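Local coordinates for carbohydrate binding module family 33 and 10 domain protein (Teredinibacter turnerae, PDB 6RW7) that is a copper-dependent AA10 lytic polysaccharide monooxygenase domain of a longer protein that probably binds and oxidatively cleaves cellulose, at residues A[116-121]-A[171-176]; A[178-183]-A[198-203]. All blocks are in the same frame, centred on the assembly; numbering follows the deposited sequence.

Contact 1: residues A[116-121]-A[171-176]; sequences FYITKP and NVPSRS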
loop_
_atom_site.group_PDB
_atom_site.type_symbol
_atom_site.label_atom_id
_atom_site.label_comp_id
_atom_site.label_asym_id
_atom_site.label_seq_id
_atom_site.Cartn_x
_atom_site.Cartn_y
_atom_site.Cartn_z
ATOM N N PHE A 116 6.907 3.686 -4.803
ATOM C CA PHE A 116 6.086 4.421 -3.822
ATOM C C PHE A 116 5.727 5.788 -4.379
ATOM O O PHE A 116 6.629 6.523 -4.820
ATOM C CB PHE A 116 6.846 4.647 -2.522
ATOM C CG PHE A 116 7.304 3.413 -1.794
ATOM C CD1 PHE A 116 8.425 2.710 -2.209
ATOM C CD2 PHE A 116 6.595 2.944 -0.705
ATOM C CE1 PHE A 116 8.854 1.599 -1.497
ATOM C CE2 PHE A 116 7.011 1.822 -0.022
ATOM C CZ PHE A 116 8.131 1.148 -0.420
ATOM N N TYR A 117 4.450 6.119 -4.262
ATOM C CA TYR A 117 3.892 7.439 -4.601
ATOM C C TYR A 117 3.292 8.044 -3.344
ATOM O O TYR A 117 2.833 7.298 -2.484
ATOM C CB TYR A 117 2.795 7.298 -5.646
ATOM C CG TYR A 117 3.217 6.822 -7.008
ATOM C CD1 TYR A 117 3.433 5.478 -7.273
ATOM C CD2 TYR A 117 3.322 7.718 -8.063
ATOM C CE1 TYR A 117 3.810 5.070 -8.540
ATOM C CE2 TYR A 117 3.633 7.308 -9.344
ATOM C CZ TYR A 117 3.860 5.969 -9.590
ATOM O OH TYR A 117 4.226 5.540 -10.850
ATOM N N ILE A 118 3.247 9.374 -3.281
ATOM C CA ILE A 118 2.573 10.071 -2.159
ATOM C C ILE A 118 1.599 11.078 -2.746
ATOM O O ILE A 118 1.805 11.544 -3.887
ATOM C CB ILE A 118 3.608 10.698 -1.197
ATOM C CG1 ILE A 118 2.963 11.111 0.128
ATOM C CG2 ILE A 118 4.388 11.826 -1.854
ATOM C CD1 ILE A 118 3.965 11.359 1.209
ATOM N N THR A 119 0.592 11.421 -1.962
ATOM C CA THR A 119 -0.350 12.492 -2.323
ATOM C C THR A 119 0.419 13.807 -2.528
ATOM O O THR A 119 1.485 14.033 -1.928
ATOM C CB THR A 119 -1.489 12.564 -1.303
ATOM O OG1 THR A 119 -0.944 12.448 0.019
ATOM C CG2 THR A 119 -2.525 11.486 -1.545
ATOM N N LYS A 120 -0.123 14.653 -3.385
ATOM C CA LYS A 120 0.418 15.993 -3.668
ATOM C C LYS A 120 0.456 16.800 -2.380
ATOM O O LYS A 120 -0.313 16.565 -1.450
ATOM C CB LYS A 120 -0.448 16.683 -4.709
ATOM C CG LYS A 120 -0.432 16.056 -6.085
ATOM C CD LYS A 120 -1.111 16.943 -7.100
ATOM C CE LYS A 120 -0.728 16.582 -8.515
ATOM N NZ LYS A 120 -1.575 15.491 -8.997
ATOM N N PRO A 121 1.355 17.796 -2.292
ATOM C CA PRO A 121 1.498 18.529 -1.038
ATOM C C PRO A 121 0.222 19.246 -0.582
ATOM O O PRO A 121 0.022 19.362 0.603
ATOM C CB PRO A 121 2.653 19.498 -1.292
ATOM C CG PRO A 121 2.825 19.520 -2.771
ATOM C CD PRO A 121 2.338 18.192 -3.312
ATOM N N ASN A 171 13.498 8.115 0.783
ATOM C CA ASN A 171 13.464 9.530 1.217
ATOM C C ASN A 171 12.023 10.028 1.067
ATOM O O ASN A 171 11.609 10.342 -0.057
ATOM C CB ASN A 171 14.437 10.367 0.384
ATOM C CG ASN A 171 14.485 11.813 0.812
ATOM O OD1 ASN A 171 14.207 12.141 1.964
ATOM N ND2 ASN A 171 14.814 12.685 -0.126
ATOM N N VAL A 172 11.289 10.109 2.168
ATOM C CA VAL A 172 9.878 10.558 2.155
ATOM C C VAL A 172 9.855 12.070 2.022
ATOM O O VAL A 172 10.521 12.757 2.786
ATOM C CB VAL A 172 9.150 10.064 3.411
ATOM C CG1 VAL A 172 7.711 10.536 3.422
ATOM C CG2 VAL A 172 9.190 8.542 3.508
ATOM N N PRO A 173 9.105 12.612 1.038
ATOM C CA PRO A 173 8.997 14.059 0.868
ATOM C C PRO A 173 8.402 14.756 2.090
ATOM O O PRO A 173 7.613 14.160 2.827
ATOM C CB PRO A 173 8.051 14.215 -0.333
ATOM C CG PRO A 173 8.185 12.922 -1.097
ATOM C CD PRO A 173 8.397 11.880 -0.023
ATOM N N SER A 174 8.767 16.018 2.260
ATOM C CA SER A 174 8.215 16.868 3.333
ATOM C C SER A 174 6.721 16.999 3.080
ATOM O O SER A 174 6.310 17.317 1.936
ATOM C CB SER A 174 8.817 18.240 3.385
ATOM O OG SER A 174 10.208 18.177 3.641
ATOM N N ARG A 175 5.933 16.749 4.110
ATOM C CA ARG A 175 4.464 16.846 4.057
ATOM C C ARG A 175 3.987 17.339 5.409
ATOM O O ARG A 175 4.741 17.193 6.419
ATOM C CB ARG A 175 3.811 15.501 3.738
ATOM C CG ARG A 175 3.971 15.033 2.298
ATOM C CD ARG A 175 3.210 15.908 1.324
ATOM N NE ARG A 175 3.267 15.478 -0.077
ATOM C CZ ARG A 175 4.224 15.768 -0.935
ATOM N NH1 ARG A 175 5.284 16.476 -0.573
ATOM N NH2 ARG A 175 4.099 15.349 -2.184
ATOM N N SER A 176 2.793 17.908 5.407
ATOM C CA SER A 176 2.058 18.311 6.621
ATOM C C SER A 176 0.653 17.729 6.609
ATOM O O SER A 176 0.028 17.671 5.554
ATOM C CB SER A 176 2.035 19.818 6.729
ATOM O OG SER A 176 3.371 20.297 6.759
HETATM O O HOH W 1 1.535 18.873 2.887
#

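Contact 2: residues A[178-183]-A[198-203]; sequences RHVIFA and CVDVDF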
loop_
_atom_site.group_PDB
_atom_site.type_symbol
_atom_site.label_atom_id
_atom_site.label_comp_id
_atom_site.label_asym_id
_atom_site.label_seq_id
_atom_site.Cartn_x
_atom_site.Cartn_y
_atom_site.Cartn_z
ATOM N N ARG A 178 -2.603 15.186 6.752
ATOM C CA ARG A 178 -3.017 13.828 6.390
ATOM C C ARG A 178 -2.750 13.558 4.918
ATOM O O ARG A 178 -3.240 14.272 4.048
ATOM C CB ARG A 178 -4.481 13.568 6.708
ATOM C CG ARG A 178 -4.770 12.072 6.623
ATOM C CD ARG A 178 -5.962 11.599 7.381
ATOM N NE ARG A 178 -6.307 10.273 6.936
ATOM C CZ ARG A 178 -7.239 9.506 7.498
ATOM N NH1 ARG A 178 -7.469 8.297 7.010
ATOM N NH2 ARG A 178 -7.920 9.935 8.551
ATOM N N HIS A 179 -2.029 12.466 4.671
ATOM C CA HIS A 179 -1.585 12.051 3.325
ATOM C C HIS A 179 -1.789 10.558 3.143
ATOM O O HIS A 179 -2.125 9.838 4.108
ATOM C CB HIS A 179 -0.148 12.515 3.079
ATOM C CG HIS A 179 -0.095 13.986 2.870
ATOM N ND1 HIS A 179 -0.377 14.553 1.640
ATOM C CD2 HIS A 179 0.085 15.009 3.744
ATOM C CE1 HIS A 179 -0.324 15.858 1.750
ATOM N NE2 HIS A 179 -0.072 16.181 3.054
ATOM N N VAL A 180 -1.602 10.119 1.908
ATOM C CA VAL A 180 -1.655 8.678 1.575
ATOM C C VAL A 180 -0.421 8.332 0.771
ATOM O O VAL A 180 -0.049 9.092 -0.140
ATOM C CB VAL A 180 -2.917 8.321 0.780
ATOM C CG1 VAL A 180 -2.924 6.836 0.493
ATOM C CG2 VAL A 180 -4.188 8.730 1.501
ATOM N N ILE A 181 0.178 7.200 1.110
ATOM C CA ILE A 181 1.259 6.592 0.296
ATOM C C ILE A 181 0.662 5.399 -0.445
ATOM O O ILE A 181 0.013 4.558 0.182
ATOM C CB ILE A 181 2.463 6.243 1.189
ATOM C CG1 ILE A 181 3.081 7.534 1.722
ATOM C CG2 ILE A 181 3.474 5.372 0.442
ATOM C CD1 ILE A 181 4.099 7.360 2.816
ATOM N N PHE A 182 0.857 5.363 -1.758
ATOM C CA PHE A 182 0.419 4.265 -2.646
ATOM C C PHE A 182 1.692 3.532 -3.083
ATOM O O PHE A 182 2.605 4.159 -3.646
ATOM C CB PHE A 182 -0.421 4.818 -3.805
ATOM C CG PHE A 182 -0.509 3.858 -4.959
ATOM C CD1 PHE A 182 -1.404 2.812 -4.905
ATOM C CD2 PHE A 182 0.336 3.954 -6.049
ATOM C CE1 PHE A 182 -1.477 1.884 -5.923
ATOM C CE2 PHE A 182 0.264 3.024 -7.073
ATOM C CZ PHE A 182 -0.632 1.991 -6.994
ATOM N N ALA A 183 1.772 2.230 -2.826
ATOM C CA ALA A 183 3.009 1.462 -3.029
ATOM C C ALA A 183 2.746 0.185 -3.813
ATOM O O ALA A 183 1.679 -0.430 -3.690
ATOM C CB ALA A 183 3.629 1.126 -1.697
ATOM N N CYS A 198 -1.795 0.686 0.234
ATOM C CA CYS A 198 -1.942 2.105 0.632
ATOM C C CYS A 198 -1.688 2.277 2.127
ATOM O O CYS A 198 -2.157 1.452 2.914
ATOM C CB CYS A 198 -3.332 2.624 0.312
ATOM S SG CYS A 198 -3.482 3.050 -1.439
ATOM N N VAL A 199 -1.016 3.356 2.494
ATOM C CA VAL A 199 -0.736 3.704 3.902
ATOM C C VAL A 199 -1.320 5.088 4.176
ATOM O O VAL A 199 -0.936 6.057 3.484
ATOM C CB VAL A 199 0.775 3.685 4.196
ATOM C CG1 VAL A 199 1.001 3.825 5.690
ATOM C CG2 VAL A 199 1.441 2.422 3.667
ATOM N N ASP A 200 -2.147 5.179 5.205
ATOM C CA ASP A 200 -2.731 6.452 5.689
ATOM C C ASP A 200 -1.795 7.001 6.761
ATOM O O ASP A 200 -1.620 6.334 7.810
ATOM C CB ASP A 200 -4.150 6.214 6.207
ATOM C CG ASP A 200 -5.114 5.830 5.112
ATOM O OD1 ASP A 200 -5.519 6.701 4.345
ATOM O OD2 ASP A 200 -5.411 4.639 4.996
ATOM N N VAL A 201 -1.203 8.167 6.510
ATOM C CA VAL A 201 -0.204 8.778 7.413
ATOM C C VAL A 201 -0.588 10.215 7.760
ATOM O O VAL A 201 -1.214 10.895 6.954
ATOM C CB VAL A 201 1.198 8.706 6.801
ATOM C CG1 VAL A 201 1.724 7.281 6.878
ATOM C CG2 VAL A 201 1.208 9.254 5.385
ATOM N N ASP A 202 -0.246 10.624 8.968
ATOM C CA ASP A 202 -0.454 12.001 9.467
ATOM C C ASP A 202 0.924 12.559 9.808
ATOM O O ASP A 202 1.589 12.073 10.729
ATOM C CB ASP A 202 -1.421 12.017 10.644
ATOM C CG ASP A 202 -1.609 13.384 11.279
ATOM O OD1 ASP A 202 -1.246 14.390 10.647
ATOM O OD2 ASP A 202 -2.068 13.412 12.452
ATOM N N PHE A 203 1.358 13.558 9.056
ATOM C CA PHE A 203 2.660 14.218 9.244
ATOM C C PHE A 203 2.574 15.319 10.305
ATOM O O PHE A 203 3.603 15.901 10.625
ATOM C CB PHE A 203 3.142 14.798 7.922
ATOM C CG PHE A 203 3.618 13.757 6.946
ATOM C CD1 PHE A 203 2.743 13.135 6.079
ATOM C CD2 PHE A 203 4.949 13.398 6.901
ATOM C CE1 PHE A 203 3.194 12.207 5.147
ATOM C CE2 PHE A 203 5.409 12.481 5.963
ATOM C CZ PHE A 203 4.529 11.853 5.108
HETATM O O HOH W 2 -4.771 9.338 4.981
#

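Contact 1: residues A[116-121]-A[171-176]
Arg175 reaches across to the backbone of Thr119 and grips one carbonyl oxygen side-on with two nitrogens: NE and NH2 each lie 2.9 Å from Thr119 O. That oxygen sits in the guanidinium plane, the donors about 20° off the carbonyl plane. The third nitrogen turns back on its own segment, NH1 bonding to Ser174 O at 2.8 Å. Arg175 NH2 also forms a salt bridge with Glu137. One water extends the polar link, donating to Pro121 O and accepting from Ser176 N.

Packing flanks this grip. The N-CD edge of Pro121 covers one guanidinium face off-centre, near the rim, CD 3.5 Å from Arg175 NH2. A chi1 of -73° sets Arg175 CG beside the backbone N, where it meets Ile118 CD1 at 3.8 Å, and the bend at chi2 then turns the guanidinium towards Thr119 O. Ile118 CG2 makes a second apolar contact, 4.0 Å from Pro173 CG.

A leucine in place of Arg175 has no donors and would probably leave Thr119 O and Ser174 O without these bonds and Glu137 without its cationic mate.

Just past strands 111-118 and 165-172, one arginine mainly joins two loops of the two sheets, its rotation fixed by bonds near its plane.

Contact 2: residues A[178-183]-A[198-203]
A single water ties Arg178, His179 and Asp200 together: it accepts from Arg178 NE at 2.7 Å and donates to His179 O and to Asp200 OD1. The direct salt bridge beside it is long, Arg178 NH1 standing 3.7 Å from Asp200 OD1, with the guanidinium and carboxylate planes 77° apart. Both the water and OD1 lie in the guanidinium plane, at its edge. Each charge has a further partner, Asn85 for Arg178 and Arg10 for Asp200.

The backbones are laced by two hydrogen-bonded pairs, His179 with Val201 and Ile181 with Val199. His179 N to Val201 O is nearly straight, 176° at the hydrogen, and Val199 N to Ile181 O is 2.8 Å long.

On the face carrying His179 and Ile181, Ile181 CD1 meets Val201 CG2 at 4.3 Å. A chi1 of -73° swings the His179 ring beside its backbone N, so that CD2 comes 4.0 Å from Phe203 CD1, the two side chains crossing at about a right angle; the ring's polar partner is Thr119. His179 CB, for its part, meets the edge of the Phe203 ring, 3.9 Å from CE1. On the other face, Val180 CG2 lies alongside Asp200, and Cys198 SG sits at the edge of the Phe182 ring, 4.0 Å from CD1. The same sulfur is fixed by a disulfide to Cys68, pinning this strand to a distant part of the chain.

Paired this way, strands 178-187 and 193-202 form an antiparallel beta hairpin in the immunoglobulin-like beta-sandwich core typical of LPMOs, with Val199 packing on Ile4 of the opposing sheet.

In the fold
Contact 2 is buried and pairs neighbouring strands within one sheet, whereas contact 1 is partly buried and bridges loops that follow strands of two different sheets. Strand 111-118 is common ground: it leads into contact 1 and also pairs with strand 178-187 of contact 2. The two contacts touch directly, Tyr117 N probably hydrogen-bonding to Phe182 O at 2.8 Å, and Ile118 and Arg175 both pack against Phe203. Their chemistry follows their place. A regular main-chain ladder and apolar side chains dominate in contact 2, with the Arg178-Asp200 pair on one face of the ladder; across the loops, one arginine side chain and a water take over from direct main-chain pairing.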